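Local coordinates for tricorn protease (Thermoplasma acidophilum, PDB 1K32), which is a serine protease that probably degrades peptides downstream of the proteasome, with beta propellers thought to gate and channel substrate, at residues V54-R59 and R105-D110; A68-R73 and G100-R105. All coordinates share one frame; numbering follows the deposited sequence.

Contact 1 of 2, residues V54-R59 and R105-D110; sequences VINNAR and RRMFTD
Asn57 and Asp110 carry the polar side of this contact. Asn57 ND2 gives a nearly straight hydrogen bond to Asp110 OD2 (2.9 Å, N-H...O angle 171°). The acceptor lies in the plane of the Asn57 amide, while the N-H reaches OD2 on its syn side, somewhat out of the carboxylate plane. The amide and carboxylate planes are perpendicular, and the side chains cross at about a right angle. Both residues hold CG anti to the backbone N (chi1 -165° in Asn57, -160° in Asp110), which sends amide and carboxylate out to meet between the two backbones. Asp110 also takes part in a G1 beta bulge: it and Thr109 both face Ser123.

The second meeting is van der Waals packing. Met107, at the centre of an inverse gamma turn, brings its SD to the end of Asn56, 4.0 Å from CG, and the two side chains slide past each other in opposite directions.

Strand 54-60 is the first strand of an antiparallel sheet, evidently one blade of the N-terminal six-bladed beta propeller; it pairs with strand 66-73, whose Arg70 touches both Met107 and Asp110. Tyr703 of helix 702-714 packs on Asn56 and Met107, and His251 of strand 249-254 touches Asn57. Asp110 begins strand 110-114, so its bond to Asn57 joins the first strands of two successive blades.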
loop_
_atom_site.group_PDB
_atom_site.type_symbol
_atom_site.label_atom_id
_atom_site.label_comp_id
_atom_site.label_asym_id
_atom_site.label_seq_id
_atom_site.Cartn_x
_atom_site.Cartn_y
_atom_site.Cartn_z
ATOM N N VAL A 54 -27.270 -42.591 -26.233
ATOM C CA VAL A 54 -28.545 -42.771 -26.931
ATOM C C VAL A 54 -28.436 -43.444 -28.293
ATOM O O VAL A 54 -27.917 -42.859 -29.237
ATOM C CB VAL A 54 -29.272 -41.426 -27.138
ATOM C CG1 VAL A 54 -30.571 -41.659 -27.893
ATOM C CG2 VAL A 54 -29.537 -40.766 -25.791
ATOM N N ILE A 55 -28.959 -44.664 -28.389
ATOM C CA ILE A 55 -28.947 -45.406 -29.645
ATOM C C ILE A 55 -30.176 -45.051 -30.501
ATOM O O ILE A 55 -31.305 -45.043 -30.008
ATOM C CB ILE A 55 -28.937 -46.912 -29.381
ATOM C CG1 ILE A 55 -27.705 -47.271 -28.538
ATOM C CG2 ILE A 55 -28.975 -47.671 -30.704
ATOM C CD1 ILE A 55 -27.708 -48.698 -27.997
ATOM N N ASN A 56 -29.950 -44.747 -31.779
ATOM C CA ASN A 56 -31.054 -44.403 -32.677
ATOM C C ASN A 56 -31.124 -45.330 -33.892
ATOM O O ASN A 56 -32.094 -45.290 -34.648
ATOM C CB ASN A 56 -30.930 -42.949 -33.159
ATOM C CG ASN A 56 -29.904 -42.790 -34.258
ATOM O OD1 ASN A 56 -30.246 -42.561 -35.428
ATOM N ND2 ASN A 56 -28.639 -42.932 -33.900
ATOM N N ASN A 57 -30.096 -46.152 -34.079
ATOM C CA ASN A 57 -30.047 -47.080 -35.206
ATOM C C ASN A 57 -29.215 -48.310 -34.857
ATOM O O ASN A 57 -28.236 -48.214 -34.131
ATOM C CB ASN A 57 -29.463 -46.392 -36.443
ATOM C CG ASN A 57 -29.731 -47.173 -37.728
ATOM O OD1 ASN A 57 -30.760 -47.820 -37.852
ATOM N ND2 ASN A 57 -28.807 -47.098 -38.697
ATOM N N ALA A 58 -29.629 -49.463 -35.370
ATOM C CA ALA A 58 -28.933 -50.732 -35.126
ATOM C C ALA A 58 -29.221 -51.616 -36.325
ATOM O O ALA A 58 -30.383 -51.798 -36.693
ATOM C CB ALA A 58 -29.447 -51.396 -33.853
ATOM N N ARG A 59 -28.159 -52.155 -36.923
ATOM C CA ARG A 59 -28.276 -52.989 -38.111
ATOM C C ARG A 59 -27.591 -54.337 -37.975
ATOM O O ARG A 59 -26.413 -54.405 -37.617
ATOM C CB ARG A 59 -27.667 -52.262 -39.321
ATOM C CG ARG A 59 -28.444 -51.036 -39.811
ATOM C CD ARG A 59 -29.793 -51.460 -40.392
ATOM N NE ARG A 59 -29.627 -52.314 -41.562
ATOM C CZ ARG A 59 -29.221 -51.885 -42.753
ATOM N NH1 ARG A 59 -29.097 -52.735 -43.761
ATOM N NH2 ARG A 59 -28.951 -50.601 -42.941
ATOM N N ARG A 105 -32.246 -33.514 -37.058
ATOM C CA ARG A 105 -32.621 -33.601 -38.465
ATOM C C ARG A 105 -31.490 -34.106 -39.370
ATOM O O ARG A 105 -31.708 -34.394 -40.552
ATOM C CB ARG A 105 -33.135 -32.238 -38.950
ATOM C CG ARG A 105 -32.226 -31.088 -38.579
ATOM C CD ARG A 105 -32.954 -29.743 -38.537
ATOM N NE ARG A 105 -32.033 -28.680 -38.144
ATOM C CZ ARG A 105 -31.522 -28.539 -36.922
ATOM N NH1 ARG A 105 -30.682 -27.545 -36.667
ATOM N NH2 ARG A 105 -31.866 -29.375 -35.950
ATOM N N ARG A 106 -30.282 -34.209 -38.824
ATOM C CA ARG A 106 -29.162 -34.722 -39.605
ATOM C C ARG A 106 -28.276 -35.537 -38.682
ATOM O O ARG A 106 -27.221 -35.084 -38.246
ATOM C CB ARG A 106 -28.362 -33.585 -40.257
ATOM C CG ARG A 106 -29.155 -32.789 -41.290
ATOM C CD ARG A 106 -28.260 -31.906 -42.166
ATOM N NE ARG A 106 -27.425 -30.981 -41.400
ATOM C CZ ARG A 106 -26.541 -30.144 -41.943
ATOM N NH1 ARG A 106 -25.825 -29.336 -41.167
ATOM N NH2 ARG A 106 -26.362 -30.117 -43.261
ATOM N N MET A 107 -28.744 -36.738 -38.366
ATOM C CA MET A 107 -28.036 -37.662 -37.483
ATOM C C MET A 107 -27.039 -38.426 -38.337
ATOM O O MET A 107 -27.267 -39.587 -38.696
ATOM C CB MET A 107 -29.039 -38.622 -36.826
ATOM C CG MET A 107 -29.974 -37.960 -35.805
ATOM S SD MET A 107 -31.161 -39.112 -35.063
ATOM C CE MET A 107 -32.515 -38.850 -36.128
ATOM N N PHE A 108 -25.924 -37.764 -38.644
ATOM C CA PHE A 108 -24.904 -38.331 -39.511
ATOM C C PHE A 108 -23.860 -39.228 -38.856
ATOM O O PHE A 108 -23.737 -39.265 -37.636
ATOM C CB PHE A 108 -24.258 -37.196 -40.322
ATOM C CG PHE A 108 -25.216 -36.524 -41.284
ATOM C CD1 PHE A 108 -24.865 -35.334 -41.933
ATOM C CD2 PHE A 108 -26.457 -37.106 -41.574
ATOM C CE1 PHE A 108 -25.726 -34.737 -42.860
ATOM C CE2 PHE A 108 -27.333 -36.509 -42.507
ATOM C CZ PHE A 108 -26.960 -35.322 -43.150
ATOM N N THR A 109 -23.098 -39.931 -39.692
ATOM C CA THR A 109 -22.108 -40.907 -39.240
ATOM C C THR A 109 -23.008 -42.043 -38.800
ATOM O O THR A 109 -23.451 -42.110 -37.641
ATOM C CB THR A 109 -21.279 -40.425 -38.054
ATOM O OG1 THR A 109 -20.535 -39.267 -38.448
ATOM C CG2 THR A 109 -20.301 -41.527 -37.600
ATOM N N ASP A 110 -23.294 -42.919 -39.757
ATOM C CA ASP A 110 -24.198 -44.031 -39.523
ATOM C C ASP A 110 -23.865 -45.211 -40.425
ATOM O O ASP A 110 -22.943 -45.146 -41.232
ATOM C CB ASP A 110 -25.629 -43.553 -39.807
ATOM C CG ASP A 110 -26.692 -44.422 -39.158
ATOM O OD1 ASP A 110 -27.882 -44.029 -39.216
ATOM O OD2 ASP A 110 -26.354 -45.479 -38.599
#

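Contact 2 of 2, residues A68-R73 and G100-R105; sequences AIRVMR and GKSTGR
Arg70 reaches across to Ser102 with the full length of its side chain. CG stands anti to the backbone N (chi1 -179°) and the chain stays extended as far as NE, carrying the guanidinium well away from its own strand. There NH1 donates a hydrogen bond to Ser102 OG, 2.9 Å long with an N-H...O angle of 155°. The hydroxyl sits at the edge of the guanidinium, close to its plane, and Ser102 CB lies at the same edge, 3.3 Å from NH1. Ser102 turns its OG anti to its own backbone N, a rotation that brings the oxygen round to the arginine.

Met72, two residues along the same strand, bends at its last torsion and sets SD in the guanidinium plane. Arg70 NH2 makes a weak hydrogen bond to that sulfur, 3.3 Å away, and SD lies 3.8 Å from Ser102 OG, in packing contact. Beyond the two segments, NE binds Thr109 O and NH1 also binds Phe108 O, so bonds from NE, NH1 and, weakly, NH2 fix the rotation of the buried guanidinium. A leucine in place of Arg70 would probably leave Ser102 OG and the carbonyls of Phe108 and Thr109 without their donor and let residues 107-109 shift.

Strand 66-73 lies between strands 54-60 and 79-86, and strand 100-103 pairs with the far side of 79-86. This is cross-strand packing within one propeller blade: Arg70 reaches over strand 79-86 to strand 100-103, resting on Ala80 and Leu82 of the strand between.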
loop_
_atom_site.group_PDB
_atom_site.type_symbol
_atom_site.label_atom_id
_atom_site.label_comp_id
_atom_site.label_asym_id
_atom_site.label_seq_id
_atom_site.Cartn_x
_atom_site.Cartn_y
_atom_site.Cartn_z
ATOM N N ALA A 68 -24.326 -53.700 -35.952
ATOM C CA ALA A 68 -23.659 -52.403 -36.019
ATOM C C ALA A 68 -24.584 -51.397 -35.332
ATOM O O ALA A 68 -25.797 -51.382 -35.577
ATOM C CB ALA A 68 -23.406 -52.020 -37.461
ATOM N N ILE A 69 -24.019 -50.557 -34.474
ATOM C CA ILE A 69 -24.828 -49.615 -33.708
ATOM C C ILE A 69 -24.382 -48.155 -33.737
ATOM O O ILE A 69 -23.184 -47.859 -33.627
ATOM C CB ILE A 69 -24.865 -50.055 -32.224
ATOM C CG1 ILE A 69 -25.363 -51.500 -32.119
ATOM C CG2 ILE A 69 -25.751 -49.115 -31.422
ATOM C CD1 ILE A 69 -25.230 -52.105 -30.724
ATOM N N ARG A 70 -25.351 -47.247 -33.879
ATOM C CA ARG A 70 -25.064 -45.811 -33.861
ATOM C C ARG A 70 -25.523 -45.258 -32.507
ATOM O O ARG A 70 -26.684 -45.401 -32.117
ATOM C CB ARG A 70 -25.785 -45.057 -34.990
ATOM C CG ARG A 70 -25.456 -43.549 -34.985
ATOM C CD ARG A 70 -26.098 -42.768 -36.127
ATOM N NE ARG A 70 -25.690 -41.350 -36.185
ATOM C CZ ARG A 70 -26.181 -40.378 -35.412
ATOM N NH1 ARG A 70 -25.765 -39.132 -35.552
ATOM N NH2 ARG A 70 -27.094 -40.643 -34.496
ATOM N N VAL A 71 -24.608 -44.646 -31.769
ATOM C CA VAL A 71 -24.988 -44.104 -30.479
ATOM C C VAL A 71 -24.607 -42.644 -30.405
ATOM O O VAL A 71 -23.584 -42.246 -30.949
ATOM C CB VAL A 71 -24.308 -44.883 -29.319
ATOM C CG1 VAL A 71 -22.819 -44.898 -29.503
ATOM C CG2 VAL A 71 -24.659 -44.246 -27.974
ATOM N N MET A 72 -25.435 -41.836 -29.756
ATOM C CA MET A 72 -25.114 -40.415 -29.610
ATOM C C MET A 72 -24.747 -40.064 -28.162
ATOM O O MET A 72 -25.234 -40.681 -27.223
ATOM C CB MET A 72 -26.295 -39.554 -30.074
ATOM C CG MET A 72 -26.584 -39.638 -31.568
ATOM S SD MET A 72 -28.220 -38.898 -31.926
ATOM C CE MET A 72 -29.225 -40.245 -31.314
ATOM N N ARG A 73 -23.852 -39.095 -27.993
ATOM C CA ARG A 73 -23.430 -38.644 -26.662
ATOM C C ARG A 73 -23.338 -37.131 -26.652
ATOM O O ARG A 73 -23.395 -36.511 -27.706
ATOM C CB ARG A 73 -22.084 -39.265 -26.273
ATOM C CG ARG A 73 -22.231 -40.676 -25.747
ATOM C CD ARG A 73 -20.913 -41.268 -25.298
ATOM N NE ARG A 73 -21.066 -42.689 -25.002
ATOM C CZ ARG A 73 -20.080 -43.484 -24.601
ATOM N NH1 ARG A 73 -20.317 -44.762 -24.358
ATOM N NH2 ARG A 73 -18.860 -43.004 -24.442
ATOM N N GLY A 100 -18.558 -37.757 -34.993
ATOM C CA GLY A 100 -19.302 -37.034 -36.009
ATOM C C GLY A 100 -20.337 -36.074 -35.427
ATOM O O GLY A 100 -20.965 -36.372 -34.408
ATOM N N LYS A 101 -20.513 -34.918 -36.061
ATOM C CA LYS A 101 -21.495 -33.940 -35.592
ATOM C C LYS A 101 -22.893 -34.469 -35.896
ATOM O O LYS A 101 -23.118 -35.081 -36.931
ATOM C CB LYS A 101 -21.322 -32.600 -36.298
ATOM C CG LYS A 101 -19.963 -31.944 -36.135
ATOM C CD LYS A 101 -19.946 -30.625 -36.904
ATOM C CE LYS A 101 -18.614 -29.902 -36.797
ATOM N NZ LYS A 101 -18.708 -28.548 -37.412
ATOM N N SER A 102 -23.838 -34.207 -35.006
ATOM C CA SER A 102 -25.194 -34.705 -35.212
ATOM C C SER A 102 -26.251 -33.724 -34.702
ATOM O O SER A 102 -26.023 -33.031 -33.718
ATOM C CB SER A 102 -25.333 -36.052 -34.480
ATOM O OG SER A 102 -26.643 -36.593 -34.531
ATOM N N THR A 103 -27.378 -33.647 -35.406
ATOM C CA THR A 103 -28.526 -32.832 -34.992
ATOM C C THR A 103 -29.714 -33.773 -35.210
ATOM O O THR A 103 -29.579 -34.787 -35.902
ATOM C CB THR A 103 -28.727 -31.560 -35.853
ATOM O OG1 THR A 103 -29.159 -31.923 -37.172
ATOM C CG2 THR A 103 -27.434 -30.774 -35.945
ATOM N N GLY A 104 -30.862 -33.463 -34.614
ATOM C CA GLY A 104 -32.021 -34.319 -34.777
ATOM C C GLY A 104 -32.442 -34.526 -36.223
ATOM O O GLY A 104 -32.923 -35.593 -36.583
ATOM N N ARG A 105 -32.246 -33.514 -37.058
ATOM C CA ARG A 105 -32.621 -33.601 -38.465
ATOM C C ARG A 105 -31.490 -34.106 -39.370
ATOM O O ARG A 105 -31.708 -34.394 -40.552
ATOM C CB ARG A 105 -33.135 -32.238 -38.950
ATOM C CG ARG A 105 -32.226 -31.088 -38.579
ATOM C CD ARG A 105 -32.954 -29.743 -38.537
ATOM N NE ARG A 105 -32.033 -28.680 -38.144
ATOM C CZ ARG A 105 -31.522 -28.539 -36.922
ATOM N NH1 ARG A 105 -30.682 -27.545 -36.667
ATOM N NH2 ARG A 105 -31.866 -29.375 -35.950
#

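Strand 54-60 and strand 66-73 are antiparallel neighbours, and so are strands 100-103 and 106-107, and the centres of contacts 1 and 2 lie about 4 Å apart. Contact 2 stays within one sheet, whereas contact 1 also reaches Asp110 at the start of the next. Contact 2 is buried throughout; contact 1 is only partly so, since Met107 and Asp110 are partly exposed. In contact 1 an amide meets a carboxylate and a methionine packs on an asparagine, whereas in contact 2 a guanidinium serves a hydroxyl and a sulfur. Arg70 links them, binding the backbone between Met107 and Asp110, the two residues that contact 1 uses.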